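Local coordinates for glycoprotein (Chandipura virus, PDB 5MDM) that probably attaches the virus to host receptors and, on acidification in the endosome, drives fusion of the viral and endosomal membranes as a class III fusion protein, at residues S54-C68 and V119-H133. Sequence-based numbering, arbitrary orientation.
Sequences SDGFLCHAAKWVTTC and VTDSEFLVIMITPHH
Val126 CG2 lies over one face of the Trp64 indole in a long antiparallel beta ladder of the elongated fusion domain, 3.6 Å from the centroid of the five-membered ring and 15° off its normal, a CH-pi contact. At the edge of the same indole, near its plane, sits Met128 CE, 3.7 Å from Trp64 CZ2. The straight outer part of the Met128 chain also carries its sulfur past the His60 imidazole: SD is 3.5 Å from His60 CD2 and stands obliquely to the ring, while the two side chains run alongside each other. His60 is probably one of the pH sensors of the pre-fusion state, as inferred from relatives, and Met128 is an experimentally identified contact for host vimentin.

These groups share one face of the ladder, whose strands 56-68 and 120-131 run at 154°. The register is regular: paired N-H...O bonds join Leu58 to Thr130, His60 to Met128, Ala62 to Val126, Trp64 to Phe124 and Thr66 to Ser122. On this face Trp64 also meets the Phe109 ring; within the sheet, strand 77-85 pairs antiparallel with the 56-68 strand.

The opposite face is apolar around Cys59, whose SG is 3.6 Å from Ile127 CG2 and is tied to Cys92 by a disulfide. Phe57 crosses Ile129 and Pro131, with Phe57 CD2 3.5 Å from Ile129 CG2; helix 89-101 packs on this face through Leu96, Ala95 and Tyr99. Farther along, Lys63 and Glu123 point the same way, but Lys63 NZ stays 4.0 Å from Glu123 OE1, too far for a salt bridge. Beyond Gly56, the His133 imidazole extends toward Ser54 and Asp55, and Asp55 OD1 meets its edge near the ring plane, 3.1 Å from His133 CD2, with carboxylate and ring planes 74° apart.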
ATOM      1  N   SER A  54     -17.226   4.150  16.125  1.00 99.29           N
ATOM      2  CA  SER A  54     -17.668   5.492  16.481  1.00 97.78           C
ATOM      3  C   SER A  54     -18.767   5.993  15.548  1.00100.34           C
ATOM      4  O   SER A  54     -18.943   7.199  15.365  1.00 97.36           O
ATOM      5  CB  SER A  54     -16.490   6.465  16.502  1.00100.64           C
ATOM      6  OG  SER A  54     -15.824   6.502  15.254  1.00109.95           O
ATOM      7  N   ASP A  55     -19.498   5.056  14.954  1.00103.43           N
ATOM      8  CA  ASP A  55     -20.686   5.391  14.184  1.00104.23           C
ATOM      9  C   ASP A  55     -21.732   5.909  15.148  1.00103.23           C
ATOM     10  O   ASP A  55     -21.856   5.412  16.265  1.00 97.92           O
ATOM     11  CB  ASP A  55     -21.229   4.168  13.443  1.00111.37           C
ATOM     12  CG  ASP A  55     -20.481   3.880  12.153  1.00112.62           C
ATOM     13  OD1 ASP A  55     -19.745   4.773  11.676  1.00111.38           O
ATOM     14  OD2 ASP A  55     -20.639   2.763  11.611  1.00107.43           O
ATOM     15  N   GLY A  56     -22.487   6.913  14.719  1.00112.73           N
ATOM     16  CA  GLY A  56     -23.476   7.505  15.591  1.00119.29           C
ATOM     17  C   GLY A  56     -24.752   7.936  14.902  1.00121.21           C
ATOM     18  O   GLY A  56     -24.948   7.726  13.704  1.00114.53           O
ATOM     19  N   PHE A  57     -25.627   8.544  15.690  1.00125.17           N
ATOM     20  CA  PHE A  57     -26.887   9.058  15.206  1.00123.02           C
ATOM     21  C   PHE A  57     -27.150  10.393  15.866  1.00125.69           C
ATOM     22  O   PHE A  57     -26.958  10.550  17.072  1.00124.51           O
ATOM     23  CB  PHE A  57     -28.022   8.095  15.545  1.00123.26           C
ATOM     24  CG  PHE A  57     -27.900   6.759  14.882  1.00124.89           C
ATOM     25  CD1 PHE A  57     -27.500   5.649  15.601  1.00121.47           C
ATOM     26  CD2 PHE A  57     -28.177   6.616  13.535  1.00128.98           C
ATOM     27  CE1 PHE A  57     -27.392   4.417  14.991  1.00121.62           C
ATOM     28  CE2 PHE A  57     -28.067   5.390  12.919  1.00126.96           C
ATOM     29  CZ  PHE A  57     -27.672   4.288  13.648  1.00125.36           C
ATOM     30  N   LEU A  58     -27.571  11.361  15.064  1.00127.23           N
ATOM     31  CA  LEU A  58     -28.071  12.614  15.594  1.00125.41           C
ATOM     32  C   LEU A  58     -29.563  12.460  15.826  1.00124.64           C
ATOM     33  O   LEU A  58     -30.338  12.270  14.883  1.00126.96           O
ATOM     34  CB  LEU A  58     -27.773  13.774  14.643  1.00123.82           C
ATOM     35  CG  LEU A  58     -26.365  14.369  14.749  1.00115.83           C
ATOM     36  CD1 LEU A  58     -26.104  15.345  13.613  1.00111.89           C
ATOM     37  CD2 LEU A  58     -26.173  15.052  16.097  1.00109.62           C
ATOM     38  N   CYS A  59     -29.943  12.498  17.097  1.00125.54           N
ATOM     39  CA  CYS A  59     -31.334  12.405  17.503  1.00140.08           C
ATOM     40  C   CYS A  59     -31.917  13.814  17.607  1.00149.41           C
ATOM     41  O   CYS A  59     -31.630  14.547  18.558  1.00150.82           O
ATOM     42  CB  CYS A  59     -31.434  11.673  18.845  1.00140.98           C
ATOM     43  SG  CYS A  59     -33.111  11.281  19.404  1.00230.60           S
ATOM     44  N   HIS A  60     -32.713  14.193  16.611  1.00151.27           N
ATOM     45  CA  HIS A  60     -33.363  15.499  16.594  1.00154.14           C
ATOM     46  C   HIS A  60     -34.782  15.403  17.139  1.00156.45           C
ATOM     47  O   HIS A  60     -35.508  14.469  16.824  1.00157.45           O
ATOM     48  CB  HIS A  60     -33.406  16.059  15.171  1.00156.31           C
ATOM     49  CG  HIS A  60     -34.342  17.217  15.009  1.00164.67           C
ATOM     50  ND1 HIS A  60     -33.964  18.520  15.252  1.00165.70           N
ATOM     51  CD2 HIS A  60     -35.644  17.266  14.641  1.00170.00           C
ATOM     52  CE1 HIS A  60     -34.992  19.322  15.033  1.00169.25           C
ATOM     53  NE2 HIS A  60     -36.024  18.585  14.663  1.00170.45           N
ATOM     54  N   ALA A  61     -35.178  16.374  17.952  1.00157.25           N
ATOM     55  CA  ALA A  61     -36.529  16.392  18.497  1.00159.25           C
ATOM     56  C   ALA A  61     -37.198  17.733  18.248  1.00162.48           C
ATOM     57  O   ALA A  61     -36.615  18.786  18.511  1.00163.49           O
ATOM     58  CB  ALA A  61     -36.510  16.080  19.981  1.00160.10           C
ATOM     59  N   ALA A  62     -38.423  17.691  17.737  1.00164.72           N
ATOM     60  CA  ALA A  62     -39.186  18.912  17.503  1.00157.61           C
ATOM     61  C   ALA A  62     -40.679  18.637  17.540  1.00150.09           C
ATOM     62  O   ALA A  62     -41.164  17.722  16.880  1.00152.22           O
ATOM     63  CB  ALA A  62     -38.798  19.539  16.171  1.00155.46           C
ATOM     64  N   LYS A  63     -41.405  19.432  18.319  1.00145.06           N
ATOM     65  CA  LYS A  63     -42.859  19.344  18.350  1.00135.39           C
ATOM     66  C   LYS A  63     -43.464  20.040  17.134  1.00131.97           C
ATOM     67  O   LYS A  63     -43.190  21.206  16.877  1.00121.87           O
ATOM     68  CB  LYS A  63     -43.413  19.935  19.652  1.00122.33           C
ATOM     69  CG  LYS A  63     -43.189  19.036  20.863  1.00121.38           C
ATOM     70  CD  LYS A  63     -43.735  19.634  22.152  1.00121.00           C
ATOM     71  CE  LYS A  63     -42.932  20.846  22.592  1.00124.42           C
ATOM     72  NZ  LYS A  63     -43.378  21.346  23.922  1.00125.84           N
ATOM     73  N   TRP A  64     -44.267  19.311  16.370  1.00139.62           N
ATOM     74  CA  TRP A  64     -45.007  19.902  15.266  1.00152.35           C
ATOM     75  C   TRP A  64     -46.391  20.287  15.777  1.00156.16           C
ATOM     76  O   TRP A  64     -47.180  19.427  16.168  1.00156.43           O
ATOM     77  CB  TRP A  64     -45.113  18.934  14.087  1.00163.92           C
ATOM     78  CG  TRP A  64     -43.796  18.627  13.418  1.00170.16           C
ATOM     79  CD1 TRP A  64     -42.574  18.523  14.015  1.00170.48           C
ATOM     80  CD2 TRP A  64     -43.579  18.397  12.020  1.00173.03           C
ATOM     81  NE1 TRP A  64     -41.612  18.235  13.079  1.00172.32           N
ATOM     82  CE2 TRP A  64     -42.203  18.153  11.846  1.00173.32           C
ATOM     83  CE3 TRP A  64     -44.415  18.371  10.901  1.00177.63           C
ATOM     84  CZ2 TRP A  64     -41.645  17.888  10.599  1.00177.48           C
ATOM     85  CZ3 TRP A  64     -43.858  18.108   9.663  1.00180.00           C
ATOM     86  CH2 TRP A  64     -42.488  17.868   9.523  1.00179.19           C
ATOM     87  N   VAL A  65     -46.669  21.586  15.781  1.00156.90           N
ATOM     88  CA  VAL A  65     -47.870  22.117  16.411  1.00154.87           C
ATOM     89  C   VAL A  65     -48.881  22.671  15.410  1.00156.16           C
ATOM     90  O   VAL A  65     -48.587  23.604  14.659  1.00152.67           O
ATOM     91  CB  VAL A  65     -47.517  23.224  17.424  1.00151.98           C
ATOM     92  CG1 VAL A  65     -48.779  23.832  18.008  1.00153.58           C
ATOM     93  CG2 VAL A  65     -46.626  22.668  18.524  1.00149.96           C
ATOM     94  N   THR A  66     -50.072  22.077  15.411  1.00160.53           N
ATOM     95  CA  THR A  66     -51.208  22.597  14.663  1.00160.76           C
ATOM     96  C   THR A  66     -52.089  23.400  15.607  1.00155.43           C
ATOM     97  O   THR A  66     -52.655  22.854  16.556  1.00150.91           O
ATOM     98  CB  THR A  66     -52.048  21.466  14.046  1.00166.43           C
ATOM     99  OG1 THR A  66     -51.258  20.747  13.091  1.00175.28           O
ATOM    100  CG2 THR A  66     -53.272  22.032  13.352  1.00166.90           C
ATOM    101  N   THR A  67     -52.196  24.699  15.348  1.00160.42           N
ATOM    102  CA  THR A  67     -52.936  25.594  16.229  1.00163.05           C
ATOM    103  C   THR A  67     -54.233  26.076  15.593  1.00169.06           C
ATOM    104  O   THR A  67     -54.234  26.580  14.469  1.00171.92           O
ATOM    105  CB  THR A  67     -52.088  26.818  16.633  1.00155.25           C
ATOM    106  OG1 THR A  67     -50.837  26.381  17.185  1.00148.79           O
ATOM    107  CG2 THR A  67     -52.826  27.661  17.662  1.00147.13           C
ATOM    108  N   CYS A  68     -55.333  25.916  16.322  1.00173.67           N
ATOM    109  CA  CYS A  68     -56.642  26.371  15.865  1.00177.87           C
ATOM    110  C   CYS A  68     -57.076  27.618  16.626  1.00177.93           C
ATOM    111  O   CYS A  68     -57.203  27.597  17.850  1.00173.37           O
ATOM    112  CB  CYS A  68     -57.684  25.263  16.040  1.00177.46           C
ATOM    113  SG  CYS A  68     -59.360  25.712  15.523  1.00360.83           S
ATOM    114  N   VAL A 119     -58.131  29.667  21.816  1.00222.00           N
ATOM    115  CA  VAL A 119     -57.126  29.202  20.868  1.00222.16           C
ATOM    116  C   VAL A 119     -56.287  28.064  21.465  1.00217.38           C
ATOM    117  O   VAL A 119     -55.330  28.290  22.210  1.00216.95           O
ATOM    118  CB  VAL A 119     -56.241  30.371  20.351  1.00195.96           C
ATOM    119  CG1 VAL A 119     -55.752  31.247  21.506  1.00194.19           C
ATOM    120  CG2 VAL A 119     -55.085  29.849  19.506  1.00193.63           C
ATOM    121  N   THR A 120     -56.676  26.833  21.146  1.00209.30           N
ATOM    122  CA  THR A 120     -55.977  25.652  21.641  1.00193.54           C
ATOM    123  C   THR A 120     -55.276  24.942  20.496  1.00182.19           C
ATOM    124  O   THR A 120     -55.728  24.990  19.352  1.00183.37           O
ATOM    125  CB  THR A 120     -56.942  24.666  22.328  1.00196.89           C
ATOM    126  OG1 THR A 120     -57.931  24.228  21.389  1.00201.46           O
ATOM    127  CG2 THR A 120     -57.630  25.327  23.515  1.00199.86           C
ATOM    128  N   ASP A 121     -54.168  24.280  20.802  1.00178.25           N
ATOM    129  CA  ASP A 121     -53.389  23.598  19.774  1.00173.81           C
ATOM    130  C   ASP A 121     -53.098  22.134  20.104  1.00154.76           C
ATOM    131  O   ASP A 121     -53.085  21.733  21.270  1.00133.16           O
ATOM    132  CB  ASP A 121     -52.082  24.352  19.497  1.00172.13           C
ATOM    133  CG  ASP A 121     -51.297  24.646  20.759  1.00161.03           C
ATOM    134  OD1 ASP A 121     -50.520  25.626  20.760  1.00153.02           O
ATOM    135  OD2 ASP A 121     -51.458  23.901  21.748  1.00160.03           O
ATOM    136  N   SER A 122     -52.874  21.344  19.058  1.00154.20           N
ATOM    137  CA  SER A 122     -52.490  19.947  19.212  1.00150.24           C
ATOM    138  C   SER A 122     -51.081  19.762  18.662  1.00140.22           C
ATOM    139  O   SER A 122     -50.685  20.442  17.716  1.00126.78           O
ATOM    140  CB  SER A 122     -53.480  19.029  18.486  1.00160.08           C
ATOM    141  OG  SER A 122     -53.627  19.396  17.123  1.00165.88           O
ATOM    142  N   GLU A 123     -50.318  18.851  19.251  1.00146.13           N
ATOM    143  CA  GLU A 123     -48.917  18.702  18.869  1.00142.62           C
ATOM    144  C   GLU A 123     -48.451  17.252  18.735  1.00138.29           C
ATOM    145  O   GLU A 123     -48.925  16.359  19.441  1.00131.95           O
ATOM    146  CB  GLU A 123     -48.016  19.463  19.846  1.00143.73           C
ATOM    147  CG  GLU A 123     -48.242  19.094  21.297  1.00149.61           C
ATOM    148  CD  GLU A 123     -47.399  19.910  22.255  1.00154.40           C
ATOM    149  OE1 GLU A 123     -46.784  20.902  21.811  1.00155.16           O
ATOM    150  OE2 GLU A 123     -47.354  19.560  23.455  1.00156.47           O
ATOM    151  N   PHE A 124     -47.506  17.049  17.817  1.00146.30           N
ATOM    152  CA  PHE A 124     -46.891  15.751  17.547  1.00151.59           C
ATOM    153  C   PHE A 124     -45.393  15.844  17.797  1.00149.55           C
ATOM    154  O   PHE A 124     -44.702  16.567  17.085  1.00150.88           O
ATOM    155  CB  PHE A 124     -47.090  15.381  16.074  1.00160.10           C
ATOM    156  CG  PHE A 124     -48.082  14.278  15.841  1.00169.32           C
ATOM    157  CD1 PHE A 124     -48.454  13.424  16.866  1.00172.31           C
ATOM    158  CD2 PHE A 124     -48.636  14.090  14.584  1.00172.31           C
ATOM    159  CE1 PHE A 124     -49.366  12.405  16.641  1.00173.64           C
ATOM    160  CE2 PHE A 124     -49.547  13.078  14.354  1.00175.08           C
ATOM    161  CZ  PHE A 124     -49.913  12.234  15.384  1.00174.11           C
ATOM    162  N   LEU A 125     -44.876  15.116  18.784  1.00146.54           N
ATOM    163  CA  LEU A 125     -43.433  15.127  19.027  1.00138.97           C
ATOM    164  C   LEU A 125     -42.684  14.287  17.992  1.00134.44           C
ATOM    165  O   LEU A 125     -42.706  13.056  18.028  1.00135.58           O
ATOM    166  CB  LEU A 125     -43.092  14.677  20.449  1.00139.70           C
ATOM    167  CG  LEU A 125     -41.604  14.753  20.808  1.00143.63           C
ATOM    168  CD1 LEU A 125     -40.976  16.030  20.266  1.00146.16           C
ATOM    169  CD2 LEU A 125     -41.408  14.670  22.315  1.00143.39           C
ATOM    170  N   VAL A 126     -42.015  14.976  17.076  1.00132.51           N
ATOM    171  CA  VAL A 126     -41.350  14.341  15.947  1.00140.28           C
ATOM    172  C   VAL A 126     -39.851  14.181  16.179  1.00149.95           C
ATOM    173  O   VAL A 126     -39.148  15.156  16.463  1.00157.38           O
ATOM    174  CB  VAL A 126     -41.573  15.156  14.655  1.00139.81           C
ATOM    175  CG1 VAL A 126     -40.662  14.658  13.541  1.00143.36           C
ATOM    176  CG2 VAL A 126     -43.038  15.096  14.234  1.00134.67           C
ATOM    177  N   ILE A 127     -39.370  12.945  16.058  1.00147.23           N
ATOM    178  CA  ILE A 127     -37.943  12.664  16.166  1.00142.08           C
ATOM    179  C   ILE A 127     -37.350  12.314  14.804  1.00140.77           C
ATOM    180  O   ILE A 127     -37.910  11.504  14.067  1.00137.35           O
ATOM    181  CB  ILE A 127     -37.650  11.508  17.136  1.00138.38           C
ATOM    182  CG1 ILE A 127     -38.405  11.694  18.452  1.00134.89           C
ATOM    183  CG2 ILE A 127     -36.157  11.418  17.398  1.00140.19           C
ATOM    184  CD1 ILE A 127     -37.811  12.753  19.349  1.00133.31           C
ATOM    185  N   MET A 128     -36.215  12.928  14.481  1.00146.43           N
ATOM    186  CA  MET A 128     -35.526  12.678  13.218  1.00151.40           C
ATOM    187  C   MET A 128     -34.110  12.165  13.476  1.00150.22           C
ATOM    188  O   MET A 128     -33.304  12.840  14.118  1.00149.63           O
ATOM    189  CB  MET A 128     -35.482  13.952  12.371  1.00152.16           C
ATOM    190  CG  MET A 128     -36.835  14.633  12.215  1.00152.65           C
ATOM    191  SD  MET A 128     -36.738  16.255  11.430  1.00244.55           S
ATOM    192  CE  MET A 128     -38.328  16.954  11.884  1.00141.05           C
ATOM    193  N   ILE A 129     -33.817  10.969  12.973  1.00144.28           N
ATOM    194  CA  ILE A 129     -32.530  10.321  13.207  1.00127.59           C
ATOM    195  C   ILE A 129     -31.602  10.458  12.006  1.00119.09           C
ATOM    196  O   ILE A 129     -31.799   9.805  10.982  1.00115.79           O
ATOM    197  CB  ILE A 129     -32.712   8.823  13.524  1.00127.15           C
ATOM    198  CG1 ILE A 129     -33.492   8.643  14.827  1.00127.13           C
ATOM    199  CG2 ILE A 129     -31.365   8.129  13.619  1.00129.08           C
ATOM    200  CD1 ILE A 129     -32.776   9.186  16.043  1.00127.38           C
ATOM    201  N   THR A 130     -30.588  11.306  12.136  1.00123.06           N
ATOM    202  CA  THR A 130     -29.622  11.508  11.059  1.00131.02           C
ATOM    203  C   THR A 130     -28.268  10.915  11.424  1.00142.99           C
ATOM    204  O   THR A 130     -27.530  11.507  12.207  1.00151.87           O
ATOM    205  CB  THR A 130     -29.426  13.002  10.745  1.00126.94           C
ATOM    206  OG1 THR A 130     -30.680  13.583  10.365  1.00144.04           O
ATOM    207  CG2 THR A 130     -28.428  13.185   9.613  1.00118.09           C
ATOM    208  N   PRO A 131     -27.935   9.747  10.849  1.00138.22           N
ATOM    209  CA  PRO A 131     -26.669   9.056  11.116  1.00128.51           C
ATOM    210  C   PRO A 131     -25.457   9.974  10.954  1.00119.91           C
ATOM    211  O   PRO A 131     -25.230  10.512   9.870  1.00109.37           O
ATOM    212  CB  PRO A 131     -26.650   7.954  10.055  1.00123.47           C
ATOM    213  CG  PRO A 131     -28.073   7.683   9.767  1.00128.95           C
ATOM    214  CD  PRO A 131     -28.772   9.010   9.886  1.00138.36           C
ATOM    215  N   HIS A 132     -24.705  10.153  12.039  1.00119.40           N
ATOM    216  CA  HIS A 132     -23.533  11.025  12.049  1.00121.56           C
ATOM    217  C   HIS A 132     -22.335  10.348  12.721  1.00123.19           C
ATOM    218  O   HIS A 132     -22.400   9.959  13.887  1.00120.49           O
ATOM    219  CB  HIS A 132     -23.862  12.343  12.754  1.00122.28           C
ATOM    220  CG  HIS A 132     -22.681  13.245  12.938  1.00126.21           C
ATOM    221  ND1 HIS A 132     -21.731  13.438  11.959  1.00132.19           N
ATOM    222  CD2 HIS A 132     -22.301  14.011  13.988  1.00125.68           C
ATOM    223  CE1 HIS A 132     -20.813  14.280  12.399  1.00135.75           C
ATOM    224  NE2 HIS A 132     -21.136  14.644  13.627  1.00131.27           N
ATOM    225  N   HIS A 133     -21.243  10.212  11.977  1.00123.19           N
ATOM    226  CA  HIS A 133     -20.036   9.576  12.495  1.00125.89           C
ATOM    227  C   HIS A 133     -19.119  10.588  13.183  1.00120.07           C
ATOM    228  O   HIS A 133     -18.889  11.681  12.663  1.00115.61           O
ATOM    229  CB  HIS A 133     -19.291   8.868  11.360  1.00129.40           C
ATOM    230  CG  HIS A 133     -17.975   8.283  11.766  1.00124.55           C
ATOM    231  ND1 HIS A 133     -16.809   9.019  11.792  1.00126.20           N
ATOM    232  CD2 HIS A 133     -17.635   7.028  12.145  1.00123.23           C
ATOM    233  CE1 HIS A 133     -15.810   8.246  12.179  1.00129.85           C
ATOM    234  NE2 HIS A 133     -16.284   7.033  12.398  1.00130.27           N
TER